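Local coordinates for protein glycogen synthase (Cyanobacterium sp. CLg1, PDB 6GNF) that belongs to the glycogen and starch synthase family, with a two-domain GT-B type fold that holds adenosine-5'-diphosphate and a glycan in this structure, at residues L22-V27 / D534-L539; V146-P151 / G189-A194; L181-Q186 / A221-D226. All coordinates share one frame; numbering follows the deposited sequence.

Contact 1. Residues L22-V27 / D534-L539; sequences LNICFV and DIFEQL. With SO4 (sulfate ion), chain H.
Asn23 ND2 hydrogen-bonds O3 of a sulfate ion at 2.9 Å, nearly straight at 166°, while its neighbours Leu22 and Ile24 both turn toward Phe536 of helix 526-540. A second bond from the same amide nitrogen goes to Asn164 O, and Asn164 ND2 also holds the sulfate, which probably comes from the crystallisation liquor. Across the contact itself everything is apolar. The Leu22 side chain leaves beside its backbone N (chi1 -61°), a turn that points its fork at the helix; CD1 comes up at the edge of the Phe536 ring, near its plane, to meet Phe536 CB at 3.8 Å. The other methyl, CD2, reaches only loosely to the aliphatic part of Glu537, ending 4.3 Å from Glu537 CG. Ile24 crosses the phenylalanine side chain at about a right angle; Ile24 CD1 rests 3.8 Å from Phe536 CD2 and equally close to CE2. The ring packs against the start of the strand and also touches Ile166. Strand 23-27 runs inside the large mixed sheet, hydrogen-bonded to strand 57-63 at one edge and strand 166-170 at the other. The C-terminal helix 526-540 packs on it next to helix 39-54, whose Leu51 also touches Ile24.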
loop_
_atom_site.group_PDB
_atom_site.type_symbol
_atom_site.label_atom_id
_atom_site.label_comp_id
_atom_site.label_asym_id
_atom_site.label_seq_id
_atom_site.Cartn_x
_atom_site.Cartn_y
_atom_site.Cartn_z
ATOM N N LEU A 22 13.127 21.584 5.337
ATOM C CA LEU A 22 13.555 20.225 5.638
ATOM C C LEU A 22 14.086 19.531 4.390
ATOM O O LEU A 22 13.650 19.820 3.279
ATOM C CB LEU A 22 12.389 19.402 6.180
ATOM C CG LEU A 22 11.751 19.902 7.469
ATOM C CD1 LEU A 22 10.396 19.250 7.663
ATOM C CD2 LEU A 22 12.660 19.639 8.657
ATOM N N ASN A 23 15.011 18.602 4.606
ATOM C CA ASN A 23 15.533 17.735 3.567
ATOM C C ASN A 23 15.010 16.328 3.816
ATOM O O ASN A 23 15.359 15.706 4.821
ATOM C CB ASN A 23 17.057 17.737 3.615
ATOM C CG ASN A 23 17.649 19.108 3.332
ATOM O OD1 ASN A 23 17.288 19.763 2.362
ATOM N ND2 ASN A 23 18.570 19.541 4.174
ATOM N N ILE A 24 14.151 15.842 2.927
ATOM C CA ILE A 24 13.482 14.569 3.129
ATOM C C ILE A 24 13.750 13.646 1.951
ATOM O O ILE A 24 13.435 13.973 0.816
ATOM C CB ILE A 24 11.965 14.757 3.288
ATOM C CG1 ILE A 24 11.668 15.851 4.318
ATOM C CG2 ILE A 24 11.304 13.453 3.719
ATOM C CD1 ILE A 24 10.245 16.327 4.298
ATOM N N CYS A 25 14.277 12.464 2.247
ATOM C CA CYS A 25 14.601 11.476 1.230
ATOM C C CYS A 25 13.765 10.214 1.462
ATOM O O CYS A 25 13.993 9.497 2.437
ATOM C CB CYS A 25 16.089 11.156 1.297
ATOM S SG CYS A 25 16.631 9.930 0.096
ATOM N N PHE A 26 12.770 9.984 0.600
ATOM C CA PHE A 26 11.891 8.806 0.699
ATOM C C PHE A 26 12.534 7.651 -0.032
ATOM O O PHE A 26 12.975 7.805 -1.179
ATOM C CB PHE A 26 10.532 9.063 0.042
ATOM C CG PHE A 26 9.575 9.828 0.902
ATOM C CD1 PHE A 26 9.741 11.181 1.103
ATOM C CD2 PHE A 26 8.499 9.196 1.500
ATOM C CE1 PHE A 26 8.855 11.896 1.895
ATOM C CE2 PHE A 26 7.607 9.901 2.291
ATOM C CZ PHE A 26 7.783 11.253 2.487
ATOM N N VAL A 27 12.575 6.492 0.613
ATOM C CA VAL A 27 13.156 5.319 -0.007
ATOM C C VAL A 27 12.082 4.239 -0.058
ATOM O O VAL A 27 11.429 3.955 0.938
ATOM C CB VAL A 27 14.393 4.835 0.782
ATOM C CG1 VAL A 27 15.145 3.769 0.003
ATOM C CG2 VAL A 27 15.321 6.007 1.073
ATOM N N ASP A 534 5.447 18.240 11.328
ATOM C CA ASP A 534 5.610 18.421 12.782
ATOM C C ASP A 534 6.513 17.375 13.406
ATOM O O ASP A 534 7.400 17.706 14.187
ATOM C CB ASP A 534 4.263 18.399 13.495
ATOM C CG ASP A 534 3.494 19.695 13.313
ATOM O OD1 ASP A 534 4.023 20.603 12.630
ATOM O OD2 ASP A 534 2.367 19.817 13.851
ATOM N N ILE A 535 6.268 16.115 13.069
ATOM C CA ILE A 535 7.110 15.026 13.543
ATOM C C ILE A 535 8.547 15.194 13.062
ATOM O O ILE A 535 9.470 15.074 13.866
ATOM C CB ILE A 535 6.514 13.660 13.150
ATOM C CG1 ILE A 535 5.369 13.333 14.111
ATOM C CG2 ILE A 535 7.559 12.555 13.216
ATOM C CD1 ILE A 535 4.363 12.356 13.565
ATOM N N PHE A 536 8.723 15.533 11.784
ATOM C CA PHE A 536 10.060 15.740 11.225
ATOM C C PHE A 536 10.792 16.878 11.925
ATOM O O PHE A 536 11.973 16.752 12.237
ATOM C CB PHE A 536 10.012 16.019 9.714
ATOM C CG PHE A 536 9.518 14.867 8.871
ATOM C CD1 PHE A 536 9.607 13.549 9.302
ATOM C CD2 PHE A 536 8.984 15.112 7.615
ATOM C CE1 PHE A 536 9.150 12.511 8.502
ATOM C CE2 PHE A 536 8.531 14.075 6.810
ATOM C CZ PHE A 536 8.616 12.771 7.253
ATOM N N GLU A 537 10.090 17.970 12.202
ATOM C CA GLU A 537 10.706 19.127 12.858
ATOM C C GLU A 537 11.180 18.818 14.276
ATOM O O GLU A 537 12.183 19.366 14.721
ATOM C CB GLU A 537 9.767 20.332 12.857
ATOM C CG GLU A 537 9.832 21.122 11.556
ATOM C CD GLU A 537 8.690 22.112 11.376
ATOM O OE1 GLU A 537 7.818 22.249 12.277
ATOM O OE2 GLU A 537 8.653 22.753 10.302
ATOM N N GLN A 538 10.452 17.956 14.980
ATOM C CA GLN A 538 10.854 17.507 16.317
ATOM C C GLN A 538 12.125 16.668 16.285
ATOM O O GLN A 538 12.952 16.749 17.191
ATOM C CB GLN A 538 9.735 16.700 16.983
ATOM C CG GLN A 538 8.508 17.473 17.442
ATOM C CD GLN A 538 8.853 18.801 18.081
ATOM O OE1 GLN A 538 9.174 18.870 19.270
ATOM N NE2 GLN A 538 8.830 19.856 17.285
ATOM N N LEU A 539 12.273 15.847 15.249
ATOM C CA LEU A 539 13.454 14.990 15.106
ATOM C C LEU A 539 14.735 15.782 14.898
ATOM O O LEU A 539 15.752 15.480 15.520
ATOM C CB LEU A 539 13.287 14.022 13.932
ATOM C CG LEU A 539 12.340 12.848 14.130
ATOM C CD1 LEU A 539 12.263 12.042 12.843
ATOM C CD2 LEU A 539 12.803 11.973 15.279
HETATM S S SO4 H . 21.158 22.260 5.118
HETATM O O1 SO4 H . 22.061 21.095 5.249
HETATM O O2 SO4 H . 20.472 22.484 6.416
HETATM O O3 SO4 H . 20.147 22.015 4.061
HETATM O O4 SO4 H . 21.978 23.439 4.745
#

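Contact 2. Residues V146-P151 / G189-A194; sequences VPLLVP and GIFVNA
Phe191, with its ring carried beside the backbone N (chi1 -77°), and Leu148, with CG placed likewise (chi1 -54°), reach toward each other from opposite directions and meet at the far end of the ring. Leu148 CG sits 3.6 Å from Phe191 CZ, and the isopropyl fork opens around that point: CD1 lies 3.8 Å from Phe191 CE2, and CD2 is 3.9 Å from Phe191 CE1. Pro147 adds a looser contact at the ring edge, near its plane, where its CB is 4.1 Å from Phe191 CZ. Beside the ring, Ile190 CG2 touches Leu148 CD1 at 4.1 Å. The backbone of Phe191 is held by several bonds. Phe191 N bonds to Glu163 OE1, and Phe191 O accepts from both Gln186 NE2 and Ala194 N, the latter closing a type I turn. Phe167 meets the ring edge-to-face, and Tyr185 and Leu181 of helix 177-186 pack on Phe191 as well. Gly189 is the C-prime residue of the Schellman motif that ends helix 177-186, and the chain then turns into strand 195-200: this is the return half of a beta-alpha-beta crossover in the Rossmann-like N-terminal domain.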
loop_
_atom_site.group_PDB
_atom_site.type_symbol
_atom_site.label_atom_id
_atom_site.label_comp_id
_atom_site.label_asym_id
_atom_site.label_seq_id
_atom_site.Cartn_x
_atom_site.Cartn_y
_atom_site.Cartn_z
ATOM N N VAL A 146 22.699 8.875 -2.074
ATOM C CA VAL A 146 22.013 9.825 -2.957
ATOM C C VAL A 146 22.076 11.271 -2.447
ATOM O O VAL A 146 22.365 12.174 -3.253
ATOM C CB VAL A 146 20.567 9.384 -3.260
ATOM C CG1 VAL A 146 19.747 10.518 -3.863
ATOM C CG2 VAL A 146 20.584 8.196 -4.207
ATOM N N PRO A 147 21.807 11.496 -1.145
ATOM C CA PRO A 147 21.938 12.864 -0.637
ATOM C C PRO A 147 23.351 13.451 -0.738
ATOM O O PRO A 147 23.496 14.675 -0.739
ATOM C CB PRO A 147 21.514 12.740 0.827
ATOM C CG PRO A 147 20.580 11.574 0.833
ATOM C CD PRO A 147 21.212 10.607 -0.136
ATOM N N LEU A 148 24.369 12.608 -0.881
ATOM C CA LEU A 148 25.746 13.092 -0.967
ATOM C C LEU A 148 26.209 13.322 -2.403
ATOM O O LEU A 148 27.100 14.133 -2.633
ATOM C CB LEU A 148 26.696 12.104 -0.287
ATOM C CG LEU A 148 26.366 11.716 1.158
ATOM C CD1 LEU A 148 27.322 10.631 1.638
ATOM C CD2 LEU A 148 26.431 12.924 2.072
ATOM N N LEU A 149 25.590 12.636 -3.368
ATOM C CA LEU A 149 26.134 12.547 -4.730
ATOM C C LEU A 149 25.292 13.183 -5.823
ATOM O O LEU A 149 25.833 13.780 -6.763
ATOM C CB LEU A 149 26.336 11.075 -5.102
ATOM C CG LEU A 149 27.458 10.272 -4.452
ATOM C CD1 LEU A 149 27.461 8.835 -4.960
ATOM C CD2 LEU A 149 28.815 10.929 -4.613
ATOM N N VAL A 150 23.975 13.085 -5.711
ATOM C CA VAL A 150 23.097 13.419 -6.833
ATOM C C VAL A 150 22.587 14.869 -6.769
ATOM O O VAL A 150 21.793 15.215 -5.897
ATOM C CB VAL A 150 21.899 12.447 -6.897
ATOM C CG1 VAL A 150 20.993 12.773 -8.070
ATOM C CG2 VAL A 150 22.387 11.003 -7.009
ATOM N N PRO A 151 22.976 15.712 -7.745
ATOM C CA PRO A 151 22.477 17.082 -7.738
ATOM C C PRO A 151 20.997 17.134 -8.095
ATOM O O PRO A 151 20.560 16.545 -9.088
ATOM C CB PRO A 151 23.304 17.777 -8.818
ATOM C CG PRO A 151 23.735 16.683 -9.731
ATOM C CD PRO A 151 23.871 15.452 -8.887
ATOM N N GLY A 189 31.740 9.492 11.020
ATOM C CA GLY A 189 31.393 10.909 11.087
ATOM C C GLY A 189 30.662 11.502 9.893
ATOM O O GLY A 189 30.636 12.714 9.747
ATOM N N ILE A 190 30.025 10.669 9.075
ATOM C CA ILE A 190 29.184 11.151 7.975
ATOM C C ILE A 190 27.725 10.969 8.375
ATOM O O ILE A 190 27.376 10.003 9.039
ATOM C CB ILE A 190 29.461 10.377 6.677
ATOM C CG1 ILE A 190 30.956 10.394 6.359
ATOM C CG2 ILE A 190 28.703 10.984 5.505
ATOM C CD1 ILE A 190 31.349 9.437 5.256
ATOM N N PHE A 191 26.863 11.886 7.949
ATOM C CA PHE A 191 25.439 11.849 8.297
ATOM C C PHE A 191 25.223 11.863 9.804
ATOM O O PHE A 191 24.258 11.279 10.301
ATOM C CB PHE A 191 24.740 10.598 7.723
ATOM C CG PHE A 191 24.438 10.665 6.249
ATOM C CD1 PHE A 191 23.744 11.734 5.709
ATOM C CD2 PHE A 191 24.804 9.621 5.411
ATOM C CE1 PHE A 191 23.451 11.775 4.353
ATOM C CE2 PHE A 191 24.508 9.659 4.058
ATOM C CZ PHE A 191 23.831 10.735 3.530
ATOM N N VAL A 192 26.113 12.516 10.536
ATOM C CA VAL A 192 26.072 12.437 11.992
ATOM C C VAL A 192 24.748 12.964 12.549
ATOM O O VAL A 192 24.316 12.518 13.603
ATOM C CB VAL A 192 27.283 13.155 12.638
ATOM C CG1 VAL A 192 27.200 14.659 12.431
ATOM C CG2 VAL A 192 27.373 12.830 14.122
ATOM N N ASN A 193 24.131 13.917 11.850
ATOM C CA ASN A 193 22.840 14.491 12.250
ATOM C C ASN A 193 21.650 14.026 11.422
ATOM O O ASN A 193 20.536 14.479 11.654
ATOM C CB ASN A 193 22.900 16.017 12.199
ATOM C CG ASN A 193 23.903 16.583 13.175
ATOM O OD1 ASN A 193 24.828 17.288 12.792
ATOM N ND2 ASN A 193 23.732 16.259 14.446
ATOM N N ALA A 194 21.869 13.110 10.486
ATOM C CA ALA A 194 20.773 12.556 9.714
ATOM C C ALA A 194 19.842 11.761 10.620
ATOM O O ALA A 194 20.267 11.224 11.634
ATOM C CB ALA A 194 21.302 11.671 8.603
#

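Contact 3. Residues L181-Q186 / A221-D226; sequences LKEYYQ and AKYLSD
Glu183 OE1 lies in the plane of the Tyr223 ring at its edge, next to the hydroxyl, and the carboxylate is turned 79° from the ring. One face of that ring is covered by its own neighbour in sequence: Lys222 CG stands 3.5 Å above the Tyr223 ring plane, displaced from the ring centre. At the edge, Glu183 OE1 is 3.1 Å from Tyr223 OH and 3.4 Å from Tyr223 CE2. The first of these distances suits a hydrogen bond, but the one hydroxyl proton could go to a second acceptor instead, so the bond is possible and not settled. Glu183 gets there by sending CG anti to the backbone N (chi1 -172°) and then bending at chi2 (57°), which brings OE1 to the ring edge. The hydroxyl also touches the helix, with Tyr223 OH 3.6 Å from Lys182 CB. Lys182 then extends past the ring to bond through NZ with Asn264 OD1, and Asn264 ND2 in turn holds Asp226 OD2. A water links Glu183 to Lys222, donating to Glu183 OE1 at 3.0 Å and accepting from Lys222 NZ at 2.9 Å. The charged atoms themselves, Glu183 OE1 and Lys222 NZ, are 4.5 Å apart, too far for a salt bridge. Their opposite charges probably still attract, and the nearby ammonium probably helps to keep the glutamate ionised where helix 177-186 meets the 3-10 segment 221-223.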
loop_
_atom_site.group_PDB
_atom_site.type_symbol
_atom_site.label_atom_id
_atom_site.label_comp_id
_atom_site.label_asym_id
_atom_site.label_seq_id
_atom_site.Cartn_x
_atom_site.Cartn_y
_atom_site.Cartn_z
ATOM N N LEU A 181 23.148 3.071 7.728
ATOM C CA LEU A 181 23.434 4.461 8.089
ATOM C C LEU A 181 24.411 4.525 9.257
ATOM O O LEU A 181 25.379 5.286 9.235
ATOM C CB LEU A 181 22.147 5.199 8.474
ATOM C CG LEU A 181 22.313 6.630 8.977
ATOM C CD1 LEU A 181 22.981 7.499 7.922
ATOM C CD2 LEU A 181 20.980 7.223 9.380
ATOM N N LYS A 182 24.124 3.759 10.299
ATOM C CA LYS A 182 25.001 3.707 11.469
ATOM C C LYS A 182 26.350 3.095 11.165
ATOM O O LYS A 182 27.384 3.629 11.566
ATOM C CB LYS A 182 24.354 2.908 12.588
ATOM C CG LYS A 182 23.207 3.654 13.205
ATOM C CD LYS A 182 22.511 2.839 14.267
ATOM C CE LYS A 182 21.381 3.661 14.845
ATOM N NZ LYS A 182 20.657 2.874 15.857
ATOM N N GLU A 183 26.336 1.947 10.501
ATOM C CA GLU A 183 27.553 1.166 10.343
ATOM C C GLU A 183 28.507 1.745 9.310
ATOM O O GLU A 183 29.687 1.872 9.592
ATOM C CB GLU A 183 27.218 -0.287 10.004
ATOM C CG GLU A 183 28.415 -1.227 10.011
ATOM C CD GLU A 183 29.166 -1.253 11.337
ATOM O OE1 GLU A 183 28.576 -0.939 12.405
ATOM O OE2 GLU A 183 30.357 -1.609 11.323
ATOM N N TYR A 184 27.996 2.106 8.142
ATOM C CA TYR A 184 28.839 2.548 7.039
ATOM C C TYR A 184 29.113 4.048 7.040
ATOM O O TYR A 184 30.087 4.469 6.453
ATOM C CB TYR A 184 28.182 2.201 5.700
ATOM C CG TYR A 184 28.060 0.727 5.353
ATOM C CD1 TYR A 184 28.403 -0.285 6.256
ATOM C CD2 TYR A 184 27.554 0.351 4.109
ATOM C CE1 TYR A 184 28.267 -1.626 5.911
ATOM C CE2 TYR A 184 27.423 -0.986 3.753
ATOM C CZ TYR A 184 27.771 -1.972 4.653
ATOM O OH TYR A 184 27.623 -3.289 4.284
ATOM N N TYR A 185 28.254 4.853 7.661
ATOM C CA TYR A 185 28.376 6.318 7.559
ATOM C C TYR A 185 28.676 6.991 8.887
ATOM O O TYR A 185 29.758 7.554 9.073
ATOM C CB TYR A 185 27.123 6.922 6.909
ATOM C CG TYR A 185 27.029 6.586 5.440
ATOM C CD1 TYR A 185 26.462 5.388 5.019
ATOM C CD2 TYR A 185 27.551 7.441 4.479
ATOM C CE1 TYR A 185 26.379 5.061 3.684
ATOM C CE2 TYR A 185 27.482 7.123 3.130
ATOM C CZ TYR A 185 26.893 5.937 2.737
ATOM O OH TYR A 185 26.807 5.622 1.406
ATOM N N GLN A 186 27.753 6.873 9.832
ATOM C CA GLN A 186 27.884 7.583 11.100
ATOM C C GLN A 186 29.084 7.139 11.924
ATOM O O GLN A 186 29.596 7.917 12.721
ATOM C CB GLN A 186 26.605 7.459 11.919
ATOM C CG GLN A 186 25.442 8.172 11.257
ATOM C CD GLN A 186 24.185 8.089 12.069
ATOM O OE1 GLN A 186 23.905 7.065 12.679
ATOM N NE2 GLN A 186 23.390 9.150 12.033
ATOM N N ALA A 221 28.282 -8.487 13.653
ATOM C CA ALA A 221 27.456 -9.254 14.557
ATOM C C ALA A 221 26.761 -8.397 15.604
ATOM O O ALA A 221 25.851 -8.890 16.262
ATOM C CB ALA A 221 28.282 -10.338 15.234
ATOM N N LYS A 222 27.172 -7.139 15.772
ATOM C CA LYS A 222 26.505 -6.276 16.748
ATOM C C LYS A 222 25.043 -6.020 16.387
ATOM O O LYS A 222 24.271 -5.638 17.240
ATOM C CB LYS A 222 27.248 -4.954 16.948
ATOM C CG LYS A 222 27.251 -4.041 15.746
ATOM C CD LYS A 222 28.210 -2.882 15.938
ATOM C CE LYS A 222 27.601 -1.776 16.782
ATOM N NZ LYS A 222 28.570 -0.651 16.911
ATOM N N TYR A 223 24.657 -6.222 15.128
ATOM C CA TYR A 223 23.250 -6.073 14.730
ATOM C C TYR A 223 22.460 -7.388 14.738
ATOM O O TYR A 223 21.277 -7.410 14.391
ATOM C CB TYR A 223 23.158 -5.412 13.364
ATOM C CG TYR A 223 23.804 -4.051 13.344
ATOM C CD1 TYR A 223 23.148 -2.932 13.852
ATOM C CD2 TYR A 223 25.079 -3.886 12.844
ATOM C CE1 TYR A 223 23.754 -1.681 13.845
ATOM C CE2 TYR A 223 25.687 -2.648 12.832
ATOM C CZ TYR A 223 25.023 -1.552 13.332
ATOM O OH TYR A 223 25.669 -0.340 13.290
ATOM N N LEU A 224 23.106 -8.475 15.145
ATOM C CA LEU A 224 22.516 -9.801 15.065
ATOM C C LEU A 224 21.318 -9.942 15.996
ATOM O O LEU A 224 20.291 -10.511 15.625
ATOM C CB LEU A 224 23.551 -10.858 15.426
ATOM C CG LEU A 224 23.796 -11.969 14.420
ATOM C CD1 LEU A 224 24.783 -12.957 15.031
ATOM C CD2 LEU A 224 22.500 -12.658 14.031
ATOM N N SER A 225 21.465 -9.427 17.208
ATOM C CA SER A 225 20.390 -9.457 18.178
ATOM C C SER A 225 19.147 -8.686 17.721
ATOM O O SER A 225 18.026 -9.153 17.915
ATOM C CB SER A 225 20.882 -8.918 19.519
ATOM O OG SER A 225 19.806 -8.786 20.419
ATOM N N ASP A 226 19.347 -7.514 17.124
ATOM C CA ASP A 226 18.238 -6.712 16.600
ATOM C C ASP A 226 17.502 -7.449 15.472
ATOM O O ASP A 226 16.282 -7.390 15.378
ATOM C CB ASP A 226 18.738 -5.369 16.069
ATOM C CG ASP A 226 19.178 -4.413 17.160
ATOM O OD1 ASP A 226 18.778 -4.566 18.329
ATOM O OD2 ASP A 226 19.940 -3.480 16.822
HETATM O O HOH W 1 29.968 0.462 14.599
#

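Contact 1 is the buried one: it joins the sequence's far ends, laying the C-terminal helix against a strand inside the large sheet, and its cross-segment chemistry is wholly apolar. Contacts 2 and 3, with centres about 17 Å apart, are only partly buried and share the C-terminal end of helix 177-186 and the loop that leaves it: contact 3 uses the helix, contact 2 the loop. They touch directly through Phe191, which packs on Leu181 and Tyr185. Contact 2 is apolar packing, mostly of aliphatic groups on an aromatic ring, whereas contact 3 brings charged groups and a water into play. Contact 1 stays separate, its nearest atoms about 4 Å from contact 2 and about 10 Å from contact 3.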